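Long-range contact in Hen1 (Anabaena variabilis, PDB 3JWH), which probably methylates the 2'-hydroxyl of the 3'-terminal nucleotide of RNA through this methyltransferase domain, which is bound here to S-adenosyl-L-homocysteine: residues I46-S51 and L76-N81. Sequence-based numbering, arbitrary orientation.
Sequences ILLKDS and LRLPRN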
loop_
_atom_site.group_PDB
_atom_site.type_symbol
_atom_site.label_atom_id
_atom_site.label_comp_id
_atom_site.label_asym_id
_atom_site.label_seq_id
_atom_site.Cartn_x
_atom_site.Cartn_y
_atom_site.Cartn_z
ATOM N N ILE A 46 -7.683 9.374 4.985
ATOM C CA ILE A 46 -7.992 9.985 3.700
ATOM C C ILE A 46 -9.060 9.224 2.903
ATOM O O ILE A 46 -9.902 9.835 2.263
ATOM C CB ILE A 46 -6.686 10.138 2.852
ATOM C CG1 ILE A 46 -5.825 11.255 3.452
ATOM C CG2 ILE A 46 -7.013 10.473 1.395
ATOM C CD1 ILE A 46 -4.387 11.242 2.988
ATOM N N LEU A 47 -9.038 7.893 2.941
ATOM C CA LEU A 47 -10.034 7.109 2.212
ATOM C C LEU A 47 -11.434 7.184 2.841
ATOM O O LEU A 47 -12.441 7.286 2.139
ATOM C CB LEU A 47 -9.605 5.635 2.146
ATOM C CG LEU A 47 -8.279 5.271 1.475
ATOM C CD1 LEU A 47 -8.164 3.749 1.387
ATOM C CD2 LEU A 47 -8.204 5.896 0.080
ATOM N N LEU A 48 -11.492 7.120 4.167
ATOM C CA LEU A 48 -12.758 7.152 4.891
ATOM C C LEU A 48 -13.490 8.477 4.670
ATOM O O LEU A 48 -14.717 8.514 4.543
ATOM C CB LEU A 48 -12.511 6.964 6.390
ATOM C CG LEU A 48 -13.367 5.971 7.197
ATOM C CD1 LEU A 48 -13.539 6.530 8.613
ATOM C CD2 LEU A 48 -14.725 5.729 6.551
ATOM N N LYS A 49 -12.728 9.561 4.632
ATOM C CA LYS A 49 -13.281 10.899 4.429
ATOM C C LYS A 49 -13.818 11.071 3.022
ATOM O O LYS A 49 -14.738 11.840 2.808
ATOM C CB LYS A 49 -12.213 11.975 4.674
ATOM C CG LYS A 49 -11.784 12.127 6.116
ATOM C CD LYS A 49 -10.677 13.173 6.260
ATOM C CE LYS A 49 -9.417 12.746 5.518
ATOM N NZ LYS A 49 -8.289 13.705 5.688
ATOM N N ASP A 50 -13.241 10.341 2.077
ATOM C CA ASP A 50 -13.624 10.426 0.669
ATOM C C ASP A 50 -14.700 9.415 0.292
ATOM O O ASP A 50 -14.417 8.224 0.167
ATOM C CB ASP A 50 -12.385 10.195 -0.189
ATOM C CG ASP A 50 -12.593 10.581 -1.637
ATOM O OD1 ASP A 50 -13.750 10.518 -2.106
ATOM O OD2 ASP A 50 -11.593 10.929 -2.306
ATOM N N SER A 51 -15.921 9.897 0.075
ATOM C CA SER A 51 -17.052 9.034 -0.273
ATOM C C SER A 51 -16.932 8.222 -1.572
ATOM O O SER A 51 -17.821 7.426 -1.904
ATOM C CB SER A 51 -18.344 9.861 -0.294
ATOM O OG SER A 51 -18.323 10.820 -1.333
ATOM N N LEU A 76 -12.677 12.436 12.940
ATOM C CA LEU A 76 -13.456 12.789 11.760
ATOM C C LEU A 76 -14.939 12.940 12.086
ATOM O O LEU A 76 -15.457 12.323 13.016
ATOM C CB LEU A 76 -13.314 11.719 10.677
ATOM C CG LEU A 76 -11.919 11.411 10.136
ATOM C CD1 LEU A 76 -12.017 10.269 9.150
ATOM C CD2 LEU A 76 -11.332 12.627 9.471
ATOM N N ARG A 77 -15.613 13.769 11.304
ATOM C CA ARG A 77 -17.040 13.991 11.459
ATOM C C ARG A 77 -17.579 13.485 10.140
ATOM O O ARG A 77 -17.175 13.957 9.079
ATOM C CB ARG A 77 -17.328 15.479 11.651
ATOM C CG ARG A 77 -16.666 16.042 12.900
ATOM C CD ARG A 77 -17.282 15.422 14.151
ATOM N NE ARG A 77 -16.289 15.137 15.188
ATOM C CZ ARG A 77 -15.602 16.057 15.862
ATOM N NH1 ARG A 77 -15.789 17.351 15.621
ATOM N NH2 ARG A 77 -14.717 15.676 16.777
ATOM N N LEU A 78 -18.470 12.504 10.200
ATOM C CA LEU A 78 -18.993 11.923 8.980
ATOM C C LEU A 78 -20.436 11.482 9.086
ATOM O O LEU A 78 -20.970 11.308 10.180
ATOM C CB LEU A 78 -18.160 10.701 8.602
ATOM C CG LEU A 78 -16.657 10.795 8.359
ATOM C CD1 LEU A 78 -16.041 9.417 8.576
ATOM C CD2 LEU A 78 -16.391 11.287 6.946
ATOM N N PRO A 79 -21.091 11.298 7.940
ATOM C CA PRO A 79 -22.490 10.849 7.963
ATOM C C PRO A 79 -22.480 9.426 8.538
ATOM O O PRO A 79 -21.466 8.725 8.437
ATOM C CB PRO A 79 -22.886 10.841 6.491
ATOM C CG PRO A 79 -21.878 11.770 5.829
ATOM C CD PRO A 79 -20.611 11.501 6.566
ATOM N N ARG A 80 -23.596 8.995 9.113
ATOM C CA ARG A 80 -23.693 7.649 9.693
ATOM C C ARG A 80 -23.293 6.515 8.745
ATOM O O ARG A 80 -22.394 5.724 9.052
ATOM C CB ARG A 80 -25.109 7.398 10.215
ATOM C CG ARG A 80 -25.248 6.104 11.009
ATOM C CD ARG A 80 -26.635 5.981 11.651
ATOM N NE ARG A 80 -26.675 4.969 12.709
ATOM C CZ ARG A 80 -27.728 4.741 13.491
ATOM N NH1 ARG A 80 -28.842 5.445 13.343
ATOM N NH2 ARG A 80 -27.663 3.812 14.430
ATOM N N ASN A 81 -23.948 6.433 7.595
ATOM C CA ASN A 81 -23.633 5.380 6.637
ATOM C C ASN A 81 -22.152 5.328 6.272
ATOM O O ASN A 81 -21.643 4.276 5.879
ATOM C CB ASN A 81 -24.481 5.542 5.358
ATOM C CG ASN A 81 -24.182 6.836 4.605
ATOM O OD1 ASN A 81 -23.715 7.815 5.187
ATOM N ND2 ASN A 81 -24.475 6.848 3.308
#
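Lys49 and Leu78 mark where the two backbones come nearest, their CA atoms 7.4 Å apart: the last turn of helix 42-49 faces an extended loop, 76-79, leading into the short helix 80-83. At this spacing side chains fill the gap between backbones, and leucines suit it because their branched ends bring methyl against methyl. Leu48 brings CD1 against both loop leucines from one side, 3.8 Å from CD1 of Leu78 and 4.1 Å from CD1 of Leu76. With one residue between them in an extended loop, Leu76 and Leu78 both point CB at the helix. This is the edge of a Rossmann-like methyltransferase fold, where helix 42-49 follows the first strand, 32-36, and the loop follows helix 63-73; Trp83 packs on both Leu48 and Leu76. Lys49 suits the exposed border, since its methylenes can lie on a leucine while its amine extends beyond. Its CD sits a tight 3.3 Å from CD2 of Leu76, the two side chains crossing at about a right angle, and a bend at chi3 (-63°) turns CE and NZ away from it. Were Leu76 replaced by an alanine, Leu48 and the Lys49 methylenes would probably lose their shared partner across a widened gap. With CG anti to the carbonyl carbon (chi1 -58°), the fork of Leu78 is carried toward the helix, and CD2 comes to 4.0 Å from CA of Lys49.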